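Local atomic coordinates of demethylmenaquinone Methyltransferase (PDB entry 1J3L), a protein that belongs to the Aldolase/RraA family and is built as a trimer of identical chains. Residues 20-31 against 101-112; 134-142 against 151-159. All blocks are in the same frame, centred on the assembly; numbering follows the deposited sequence.

After helix 5-11 and strand 16-18 the chain makes the 20-31 segment, runs on through strands 31-39, 58-63 and 88-92 and the helices between them, and returns at 101-112, where interaction 1 closes a loop of 69 residues. Only then does interaction 2 open: 134-142 meets 151-159 after a short excursion of eight residues, so the two contacts follow in series and neither encloses the other. Their centres are about 19 Å apart, on opposite sides of the chain's centre. Both reach the same mixed sheet, interaction 1 at strands 23-24 and 107-110, interaction 2 at strands 142-146 and 149-153; interaction 2 also brings strand 135-137, paired with 130-132, against strand 149-153.

Interaction 1 of 2, residues 20-31 against 101-112; sequences MVFKSFGGRARF and LREVPIGLLALA
Three phenylalanine rings pack on residues 107-112. Phe-31 turns one face to Gly-107, whose CA sits 3.8 Å from the centroid of the Phe-31 ring, and meets Leu-109 CG in plane at its edge; a first torsion that sets CG between backbone N and carbonyl carbon (chi1 62°) lays the ring over the glycine. Phe-22 takes Leu-111 CD2 over one face, offset toward the rim, with Ala-110 C near the plane of its edge. The Phe-25 ring has Ala-110 N at its edge, while Ala-110 CB approaches obliquely, 3.5 Å from Phe-25 CE2. The guanidinium of Arg-28 has Pro-105 O in plane at its edge; the bond from NE is weak.

Leu-109 reaches both Phe-22 and Phe-31: its CB lies against Phe-22 CB, and its CD1 near Phe-31 CZ and the methyl CE of selenomethionine Met-20, which crosses at about a right angle.

The backbones form a short antiparallel ladder that adds strand 23-24 to the sheet beside strand 107-110, whose other neighbour is the parallel strand 88-92. Lys-23 and Ala-110 are the hydrogen-bonded pair, with Lys-23 N 2.6 Å from Ala-110 O; Ser-24 and Leu-109 follow as a non-hydrogen-bonded pair. Phe-25 N then reaches Leu-108 O at 2.7 Å.

Beyond this the chain passes through Gly-26 and Gly-27, packed close to the other backbone. Gly-27 N donates to Val-104 O (2.9 Å), which also accepts Ile-106 N from the opposite face of its carbonyl plane, around the inverse gamma turn centred on Pro-105. Arg-28 N approaches Ile-106 O from well above the carbonyl plane. A water links the segments: it accepts from Leu-108 N (2.7 Å from the water oxygen), donates to Arg-28 O and is hydrogen-bonded to Ser-24 OG.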
loop_
_atom_site.group_PDB
_atom_site.type_symbol
_atom_site.label_atom_id
_atom_site.label_comp_id
_atom_site.label_asym_id
_atom_site.label_seq_id
_atom_site.Cartn_x
_atom_site.Cartn_y
_atom_site.Cartn_z
HETATM N N MSE A 20 6.582 -7.845 -3.038
HETATM C CA MSE A 20 5.138 -7.846 -3.214
HETATM C C MSE A 20 4.595 -6.430 -3.046
HETATM O O MSE A 20 3.978 -6.110 -2.037
HETATM C CB MSE A 20 4.478 -8.801 -2.206
HETATM C CG MSE A 20 2.965 -8.947 -2.385
HETATM SE SE MSE A 20 2.420 -8.830 -4.237
HETATM C CE MSE A 20 3.277 -10.414 -4.904
ATOM N N VAL A 21 4.845 -5.589 -4.046
ATOM C CA VAL A 21 4.394 -4.202 -4.042
ATOM C C VAL A 21 3.229 -4.033 -5.028
ATOM O O VAL A 21 2.886 -2.924 -5.436
ATOM C CB VAL A 21 5.546 -3.250 -4.419
ATOM C CG1 VAL A 21 6.663 -3.375 -3.396
ATOM C CG2 VAL A 21 6.074 -3.579 -5.811
ATOM N N PHE A 22 2.640 -5.159 -5.415
ATOM C CA PHE A 22 1.497 -5.171 -6.314
ATOM C C PHE A 22 0.260 -5.552 -5.498
ATOM O O PHE A 22 0.361 -6.287 -4.526
ATOM C CB PHE A 22 1.682 -6.207 -7.427
ATOM C CG PHE A 22 2.792 -5.895 -8.380
ATOM C CD1 PHE A 22 4.114 -6.175 -8.050
ATOM C CD2 PHE A 22 2.514 -5.347 -9.634
ATOM C CE1 PHE A 22 5.150 -5.918 -8.959
ATOM C CE2 PHE A 22 3.542 -5.084 -10.550
ATOM C CZ PHE A 22 4.861 -5.373 -10.211
ATOM N N LYS A 23 -0.903 -5.047 -5.873
ATOM C CA LYS A 23 -2.102 -5.421 -5.148
ATOM C C LYS A 23 -2.622 -6.671 -5.840
ATOM O O LYS A 23 -2.427 -6.843 -7.037
ATOM C CB LYS A 23 -3.142 -4.304 -5.205
ATOM C CG LYS A 23 -2.610 -2.968 -4.701
ATOM C CD LYS A 23 -3.721 -1.995 -4.330
ATOM C CE LYS A 23 -3.145 -0.645 -3.915
ATOM N NZ LYS A 23 -4.148 0.221 -3.224
ATOM N N SER A 24 -3.245 -7.564 -5.084
ATOM C CA SER A 24 -3.785 -8.776 -5.665
ATOM C C SER A 24 -5.253 -8.510 -5.984
ATOM O O SER A 24 -6.057 -8.263 -5.090
ATOM C CB SER A 24 -3.645 -9.941 -4.679
ATOM O OG SER A 24 -3.766 -11.187 -5.339
ATOM N N PHE A 25 -5.599 -8.565 -7.265
ATOM C CA PHE A 25 -6.968 -8.309 -7.694
ATOM C C PHE A 25 -7.702 -9.566 -8.181
ATOM O O PHE A 25 -8.931 -9.585 -8.243
ATOM C CB PHE A 25 -6.975 -7.263 -8.823
ATOM C CG PHE A 25 -6.514 -5.889 -8.406
ATOM C CD1 PHE A 25 -7.372 -5.020 -7.747
ATOM C CD2 PHE A 25 -5.230 -5.450 -8.717
ATOM C CE1 PHE A 25 -6.961 -3.729 -7.410
ATOM C CE2 PHE A 25 -4.809 -4.171 -8.388
ATOM C CZ PHE A 25 -5.676 -3.302 -7.731
ATOM N N GLY A 26 -6.953 -10.605 -8.537
ATOM C CA GLY A 26 -7.569 -11.828 -9.037
ATOM C C GLY A 26 -8.081 -12.765 -7.962
ATOM O O GLY A 26 -7.898 -12.521 -6.773
ATOM N N GLY A 27 -8.733 -13.843 -8.381
ATOM C CA GLY A 27 -9.257 -14.808 -7.428
ATOM C C GLY A 27 -8.185 -15.753 -6.905
ATOM O O GLY A 27 -8.432 -16.509 -5.968
ATOM N N ARG A 28 -6.998 -15.726 -7.512
ATOM C CA ARG A 28 -5.899 -16.589 -7.066
ATOM C C ARG A 28 -4.781 -15.747 -6.468
ATOM O O ARG A 28 -4.242 -14.864 -7.138
ATOM C CB ARG A 28 -5.310 -17.399 -8.230
ATOM C CG ARG A 28 -6.291 -18.279 -8.981
ATOM C CD ARG A 28 -6.793 -19.458 -8.170
ATOM N NE ARG A 28 -7.695 -20.275 -8.981
ATOM C CZ ARG A 28 -8.364 -21.336 -8.541
ATOM N NH1 ARG A 28 -8.243 -21.737 -7.280
ATOM N NH2 ARG A 28 -9.168 -21.995 -9.366
ATOM N N ALA A 29 -4.433 -16.025 -5.213
ATOM C CA ALA A 29 -3.357 -15.304 -4.546
ATOM C C ALA A 29 -2.031 -15.911 -4.995
ATOM O O ALA A 29 -1.010 -15.232 -5.061
ATOM C CB ALA A 29 -3.504 -15.417 -3.026
ATOM N N ARG A 30 -2.067 -17.197 -5.321
ATOM C CA ARG A 30 -0.869 -17.904 -5.758
ATOM C C ARG A 30 -1.063 -18.500 -7.145
ATOM O O ARG A 30 -2.077 -19.150 -7.419
ATOM C CB ARG A 30 -0.519 -19.013 -4.757
ATOM C CG ARG A 30 -0.191 -18.498 -3.361
ATOM C CD ARG A 30 0.078 -19.633 -2.393
ATOM N NE ARG A 30 0.561 -19.145 -1.103
ATOM C CZ ARG A 30 0.709 -19.904 -0.018
ATOM N NH1 ARG A 30 0.414 -21.197 -0.054
ATOM N NH2 ARG A 30 1.140 -19.366 1.114
ATOM N N PHE A 31 -0.083 -18.262 -8.011
ATOM C CA PHE A 31 -0.099 -18.759 -9.378
ATOM C C PHE A 31 1.328 -18.747 -9.925
ATOM O O PHE A 31 2.219 -18.118 -9.350
ATOM C CB PHE A 31 -1.002 -17.886 -10.261
ATOM C CG PHE A 31 -0.544 -16.456 -10.373
ATOM C CD1 PHE A 31 -0.775 -15.554 -9.340
ATOM C CD2 PHE A 31 0.119 -16.012 -11.518
ATOM C CE1 PHE A 31 -0.350 -14.208 -9.439
ATOM C CE2 PHE A 31 0.551 -14.677 -11.634
ATOM C CZ PHE A 31 0.311 -13.772 -10.589
ATOM N N LEU A 101 -12.755 -8.468 -11.236
ATOM C CA LEU A 101 -11.482 -9.177 -11.299
ATOM C C LEU A 101 -11.374 -10.227 -10.195
ATOM O O LEU A 101 -10.894 -11.341 -10.431
ATOM C CB LEU A 101 -10.309 -8.187 -11.188
ATOM C CG LEU A 101 -10.201 -7.076 -12.247
ATOM C CD1 LEU A 101 -8.948 -6.262 -11.977
ATOM C CD2 LEU A 101 -10.155 -7.657 -13.671
ATOM N N ARG A 102 -11.837 -9.856 -8.999
ATOM C CA ARG A 102 -11.790 -10.714 -7.815
ATOM C C ARG A 102 -12.508 -12.049 -7.999
ATOM O O ARG A 102 -12.165 -13.040 -7.361
ATOM C CB ARG A 102 -12.413 -9.984 -6.624
ATOM C CG ARG A 102 -12.260 -10.704 -5.303
ATOM C CD ARG A 102 -10.851 -10.506 -4.738
ATOM N NE ARG A 102 -10.637 -11.270 -3.514
ATOM C CZ ARG A 102 -10.601 -12.598 -3.463
ATOM N NH1 ARG A 102 -10.761 -13.312 -4.574
ATOM N NH2 ARG A 102 -10.415 -13.216 -2.302
ATOM N N GLU A 103 -13.499 -12.058 -8.878
ATOM C CA GLU A 103 -14.299 -13.245 -9.143
ATOM C C GLU A 103 -13.769 -14.197 -10.214
ATOM O O GLU A 103 -14.369 -15.244 -10.443
ATOM C CB GLU A 103 -15.725 -12.807 -9.502
ATOM C CG GLU A 103 -16.474 -12.276 -8.300
ATOM C CD GLU A 103 -17.810 -11.665 -8.652
ATOM O OE1 GLU A 103 -18.579 -12.286 -9.416
ATOM O OE2 GLU A 103 -18.090 -10.561 -8.148
ATOM N N VAL A 104 -12.668 -13.834 -10.867
ATOM C CA VAL A 104 -12.082 -14.675 -11.914
ATOM C C VAL A 104 -10.980 -15.516 -11.280
ATOM O O VAL A 104 -10.064 -14.981 -10.653
ATOM C CB VAL A 104 -11.488 -13.816 -13.056
ATOM C CG1 VAL A 104 -10.998 -14.713 -14.193
ATOM C CG2 VAL A 104 -12.533 -12.828 -13.558
ATOM N N PRO A 105 -11.055 -16.849 -11.433
ATOM C CA PRO A 105 -10.046 -17.741 -10.846
ATOM C C PRO A 105 -8.697 -17.801 -11.543
ATOM O O PRO A 105 -8.288 -18.848 -12.031
ATOM C CB PRO A 105 -10.759 -19.098 -10.806
ATOM C CG PRO A 105 -11.645 -19.044 -12.018
ATOM C CD PRO A 105 -12.173 -17.615 -12.020
ATOM N N ILE A 106 -8.024 -16.656 -11.584
ATOM C CA ILE A 106 -6.694 -16.524 -12.162
ATOM C C ILE A 106 -5.963 -15.515 -11.293
ATOM O O ILE A 106 -6.586 -14.778 -10.527
ATOM C CB ILE A 106 -6.699 -15.960 -13.608
ATOM C CG1 ILE A 106 -7.312 -14.557 -13.622
ATOM C CG2 ILE A 106 -7.425 -16.909 -14.536
ATOM C CD1 ILE A 106 -7.214 -13.872 -14.963
ATOM N N GLY A 107 -4.643 -15.496 -11.403
ATOM C CA GLY A 107 -3.865 -14.543 -10.643
ATOM C C GLY A 107 -3.887 -13.219 -11.372
ATOM O O GLY A 107 -3.801 -13.194 -12.601
ATOM N N LEU A 108 -4.034 -12.125 -10.631
ATOM C CA LEU A 108 -4.047 -10.790 -11.226
ATOM C C LEU A 108 -3.422 -9.726 -10.311
ATOM O O LEU A 108 -4.042 -9.274 -9.345
ATOM C CB LEU A 108 -5.478 -10.379 -11.592
ATOM C CG LEU A 108 -6.169 -11.205 -12.678
ATOM C CD1 LEU A 108 -7.587 -10.692 -12.877
ATOM C CD2 LEU A 108 -5.377 -11.117 -13.978
ATOM N N LEU A 109 -2.194 -9.333 -10.632
ATOM C CA LEU A 109 -1.483 -8.325 -9.856
ATOM C C LEU A 109 -1.375 -7.028 -10.641
ATOM O O LEU A 109 -1.238 -7.031 -11.868
ATOM C CB LEU A 109 -0.069 -8.799 -9.504
ATOM C CG LEU A 109 0.070 -10.175 -8.859
ATOM C CD1 LEU A 109 1.550 -10.460 -8.507
ATOM C CD2 LEU A 109 -0.808 -10.218 -7.621
ATOM N N ALA A 110 -1.451 -5.916 -9.926
ATOM C CA ALA A 110 -1.338 -4.612 -10.546
ATOM C C ALA A 110 -0.915 -3.648 -9.452
ATOM O O ALA A 110 -0.990 -3.979 -8.271
ATOM C CB ALA A 110 -2.670 -4.195 -11.140
ATOM N N LEU A 111 -0.456 -2.466 -9.844
ATOM C CA LEU A 111 -0.028 -1.467 -8.876
ATOM C C LEU A 111 -1.245 -0.776 -8.284
ATOM O O LEU A 111 -1.225 -0.330 -7.141
ATOM C CB LEU A 111 0.896 -0.441 -9.548
ATOM C CG LEU A 111 2.231 -0.999 -10.059
ATOM C CD1 LEU A 111 2.986 0.071 -10.829
ATOM C CD2 LEU A 111 3.057 -1.520 -8.883
ATOM N N ALA A 112 -2.316 -0.711 -9.069
ATOM C CA ALA A 112 -3.531 -0.062 -8.615
ATOM C C ALA A 112 -4.658 -0.168 -9.616
ATOM O O ALA A 112 -4.458 -0.539 -10.775
ATOM C CB ALA A 112 -3.252 1.413 -8.331
HETATM O O HOH W 1 -4.542 -12.425 -7.952
#

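Interaction 2 of 2, residues 134-142 against 151-159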
loop_
_atom_site.group_PDB
_atom_site.type_symbol
_atom_site.label_atom_id
_atom_site.label_comp_id
_atom_site.label_asym_id
_atom_site.label_seq_id
_atom_site.Cartn_x
_atom_site.Cartn_y
_atom_site.Cartn_z
ATOM N N GLY A 134 13.857 -2.387 -11.552
ATOM C CA GLY A 134 15.228 -2.861 -11.535
ATOM C C GLY A 134 15.450 -4.309 -11.921
ATOM O O GLY A 134 16.591 -4.734 -12.079
ATOM N N VAL A 135 14.375 -5.072 -12.081
ATOM C CA VAL A 135 14.515 -6.475 -12.442
ATOM C C VAL A 135 14.129 -6.760 -13.887
ATOM O O VAL A 135 13.133 -6.251 -14.401
ATOM C CB VAL A 135 13.686 -7.370 -11.506
ATOM C CG1 VAL A 135 13.802 -8.818 -11.932
ATOM C CG2 VAL A 135 14.179 -7.214 -10.087
ATOM N N GLU A 136 14.944 -7.579 -14.537
ATOM C CA GLU A 136 14.727 -7.956 -15.924
ATOM C C GLU A 136 13.739 -9.116 -16.014
ATOM O O GLU A 136 13.888 -10.129 -15.331
ATOM C CB GLU A 136 16.067 -8.354 -16.565
ATOM C CG GLU A 136 15.969 -8.868 -18.000
ATOM C CD GLU A 136 17.326 -9.265 -18.586
ATOM O OE1 GLU A 136 17.961 -10.205 -18.054
ATOM O OE2 GLU A 136 17.754 -8.636 -19.582
ATOM N N VAL A 137 12.716 -8.962 -16.846
ATOM C CA VAL A 137 11.737 -10.026 -17.026
ATOM C C VAL A 137 11.865 -10.512 -18.456
ATOM O O VAL A 137 11.740 -9.740 -19.402
ATOM C CB VAL A 137 10.315 -9.536 -16.747
ATOM C CG1 VAL A 137 9.327 -10.664 -16.998
ATOM C CG2 VAL A 137 10.217 -9.070 -15.289
ATOM N N LEU A 138 12.130 -11.800 -18.609
ATOM C CA LEU A 138 12.343 -12.356 -19.934
ATOM C C LEU A 138 11.270 -13.294 -20.447
ATOM O O LEU A 138 10.733 -14.125 -19.711
ATOM C CB LEU A 138 13.687 -13.096 -19.976
ATOM C CG LEU A 138 14.988 -12.326 -19.734
ATOM C CD1 LEU A 138 16.126 -13.322 -19.631
ATOM C CD2 LEU A 138 15.249 -11.338 -20.860
ATOM N N PRO A 139 10.943 -13.164 -21.736
ATOM C CA PRO A 139 9.935 -14.032 -22.328
ATOM C C PRO A 139 10.568 -15.418 -22.238
ATOM O O PRO A 139 11.738 -15.584 -22.604
ATOM C CB PRO A 139 9.866 -13.548 -23.774
ATOM C CG PRO A 139 10.348 -12.128 -23.700
ATOM C CD PRO A 139 11.479 -12.222 -22.732
ATOM N N GLY A 140 9.831 -16.398 -21.725
ATOM C CA GLY A 140 10.379 -17.736 -21.641
ATOM C C GLY A 140 10.892 -18.162 -20.286
ATOM O O GLY A 140 11.273 -19.321 -20.103
ATOM N N SER A 141 10.928 -17.239 -19.337
ATOM C CA SER A 141 11.387 -17.583 -17.996
ATOM C C SER A 141 10.169 -18.109 -17.258
ATOM O O SER A 141 9.055 -18.000 -17.759
ATOM C CB SER A 141 11.949 -16.350 -17.285
ATOM O OG SER A 141 11.024 -15.279 -17.332
ATOM N N PHE A 142 10.379 -18.692 -16.084
ATOM C CA PHE A 142 9.276 -19.223 -15.290
ATOM C C PHE A 142 8.978 -18.237 -14.166
ATOM O O PHE A 142 9.886 -17.782 -13.470
ATOM C CB PHE A 142 9.647 -20.584 -14.690
ATOM C CG PHE A 142 8.496 -21.293 -14.020
ATOM C CD1 PHE A 142 7.418 -21.760 -14.761
ATOM C CD2 PHE A 142 8.494 -21.494 -12.644
ATOM C CE1 PHE A 142 6.351 -22.421 -14.139
ATOM C CE2 PHE A 142 7.440 -22.148 -12.014
ATOM C CZ PHE A 142 6.364 -22.613 -12.764
ATOM N N LEU A 151 8.959 -14.535 -8.086
ATOM C CA LEU A 151 10.251 -15.143 -8.368
ATOM C C LEU A 151 10.328 -15.485 -9.857
ATOM O O LEU A 151 9.436 -16.135 -10.405
ATOM C CB LEU A 151 10.447 -16.414 -7.539
ATOM C CG LEU A 151 11.831 -17.074 -7.662
ATOM C CD1 LEU A 151 12.895 -16.154 -7.080
ATOM C CD2 LEU A 151 11.843 -18.405 -6.936
ATOM N N LEU A 152 11.395 -15.034 -10.505
ATOM C CA LEU A 152 11.613 -15.284 -11.925
ATOM C C LEU A 152 12.814 -16.207 -12.111
ATOM O O LEU A 152 13.937 -15.835 -11.777
ATOM C CB LEU A 152 11.882 -13.969 -12.657
ATOM C CG LEU A 152 10.775 -12.920 -12.739
ATOM C CD1 LEU A 152 11.340 -11.677 -13.407
ATOM C CD2 LEU A 152 9.592 -13.465 -13.533
ATOM N N LEU A 153 12.574 -17.400 -12.650
ATOM C CA LEU A 153 13.627 -18.385 -12.883
ATOM C C LEU A 153 13.878 -18.530 -14.381
ATOM O O LEU A 153 12.937 -18.490 -15.176
ATOM C CB LEU A 153 13.211 -19.733 -12.286
ATOM C CG LEU A 153 12.912 -19.708 -10.782
ATOM C CD1 LEU A 153 12.268 -21.000 -10.331
ATOM C CD2 LEU A 153 14.197 -19.462 -10.036
ATOM N N PRO A 154 15.150 -18.703 -14.790
ATOM C CA PRO A 154 15.505 -18.850 -16.211
ATOM C C PRO A 154 14.679 -19.939 -16.895
ATOM O O PRO A 154 14.518 -19.942 -18.113
ATOM C CB PRO A 154 16.992 -19.186 -16.159
ATOM C CG PRO A 154 17.452 -18.477 -14.911
ATOM C CD PRO A 154 16.349 -18.813 -13.941
ATOM N N GLU A 155 14.178 -20.864 -16.082
ATOM C CA GLU A 155 13.333 -21.965 -16.528
ATOM C C GLU A 155 12.713 -22.553 -15.257
ATOM O O GLU A 155 13.180 -22.274 -14.151
ATOM C CB GLU A 155 14.150 -23.025 -17.284
ATOM C CG GLU A 155 15.078 -23.885 -16.432
ATOM C CD GLU A 155 15.592 -25.121 -17.180
ATOM O OE1 GLU A 155 16.324 -24.969 -18.183
ATOM O OE2 GLU A 155 15.256 -26.251 -16.761
ATOM N N PRO A 156 11.647 -23.360 -15.391
ATOM C CA PRO A 156 11.019 -23.941 -14.199
ATOM C C PRO A 156 11.990 -24.760 -13.346
ATOM O O PRO A 156 13.080 -25.109 -13.799
ATOM C CB PRO A 156 9.879 -24.778 -14.784
ATOM C CG PRO A 156 10.413 -25.176 -16.129
ATOM C CD PRO A 156 11.035 -23.896 -16.619
ATOM N N PRO A 157 11.607 -25.065 -12.094
ATOM C CA PRO A 157 12.440 -25.841 -11.167
ATOM C C PRO A 157 12.946 -27.168 -11.733
ATOM O O PRO A 157 12.165 -27.976 -12.234
ATOM C CB PRO A 157 11.520 -26.039 -9.964
ATOM C CG PRO A 157 10.729 -24.773 -9.955
ATOM C CD PRO A 157 10.379 -24.605 -11.420
ATOM N N SER A 158 14.258 -27.379 -11.643
ATOM C CA SER A 158 14.900 -28.599 -12.131
ATOM C C SER A 158 15.060 -29.612 -10.997
ATOM O O SER A 158 15.668 -29.318 -9.965
ATOM C CB SER A 158 16.279 -28.278 -12.725
ATOM O OG SER A 158 17.191 -27.831 -11.731
ATOM N N GLY A 159 14.513 -30.807 -11.199
ATOM C CA GLY A 159 14.599 -31.845 -10.186
ATOM C C GLY A 159 16.013 -32.273 -9.831
ATOM O O GLY A 159 16.564 -33.194 -10.440
#
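Leu-152 is the main bump of this contact, and Val-135 and Val-137 make the hollow that receives it. With its CG opposite the carbonyl carbon (chi1 -65°) and an extended second torsion, the leucine sends CD1 toward strand 135-137. There CD1 lies 3.4 Å from Val-137 CG2, tighter than usual for two methyls, and 4.1 Å from Val-135 CG1, with the carbonyl oxygen of Glu-136 also against it. Val-137 crosses the leucine at about a right angle, Val-135 obliquely.

A second fit forms where Phe-142 meets the prolines. Its ring swings away from its own backbone N (chi1 -172°) and takes Pro-156 CB over one face, 4.0 Å from the ring centroid and offset toward the rim, a CH-pi contact. Pro-157 comes in obliquely, its CD 3.8 Å from Phe-142 CD2, while Leu-153 CD1 lies at the edge, near the ring plane. Both proline rings cross the phenylalanine side chain at about a right angle.

Between the two fits Phe-142 and Leu-153 make an antiparallel hydrogen-bonded pair of the beta hairpin of strands 142-146 and 149-153: Phe-142 N to Leu-153 O is 2.7 Å and nearly straight at 166°, and the return bond, Leu-153 N to Phe-142 O, is 2.8 Å. Ser-141 lies just before it, CB close to Leu-153 O. Its OG bends back to a lone pair of Leu-138 O, 2.7 Å away, and that oxygen also accepts Ser-141 N, closing the type II turn 138-141.

Beyond the pairing, Glu-155 brings its side chain to about 3 Å from a bound magnesium ion. The 135-137 strand pairs with 130-132 and packs on strands 16-18 and 31-39, strand 149-153 also pairs with 16-18, and Leu-151 and Pro-157 rest on helix 5-11.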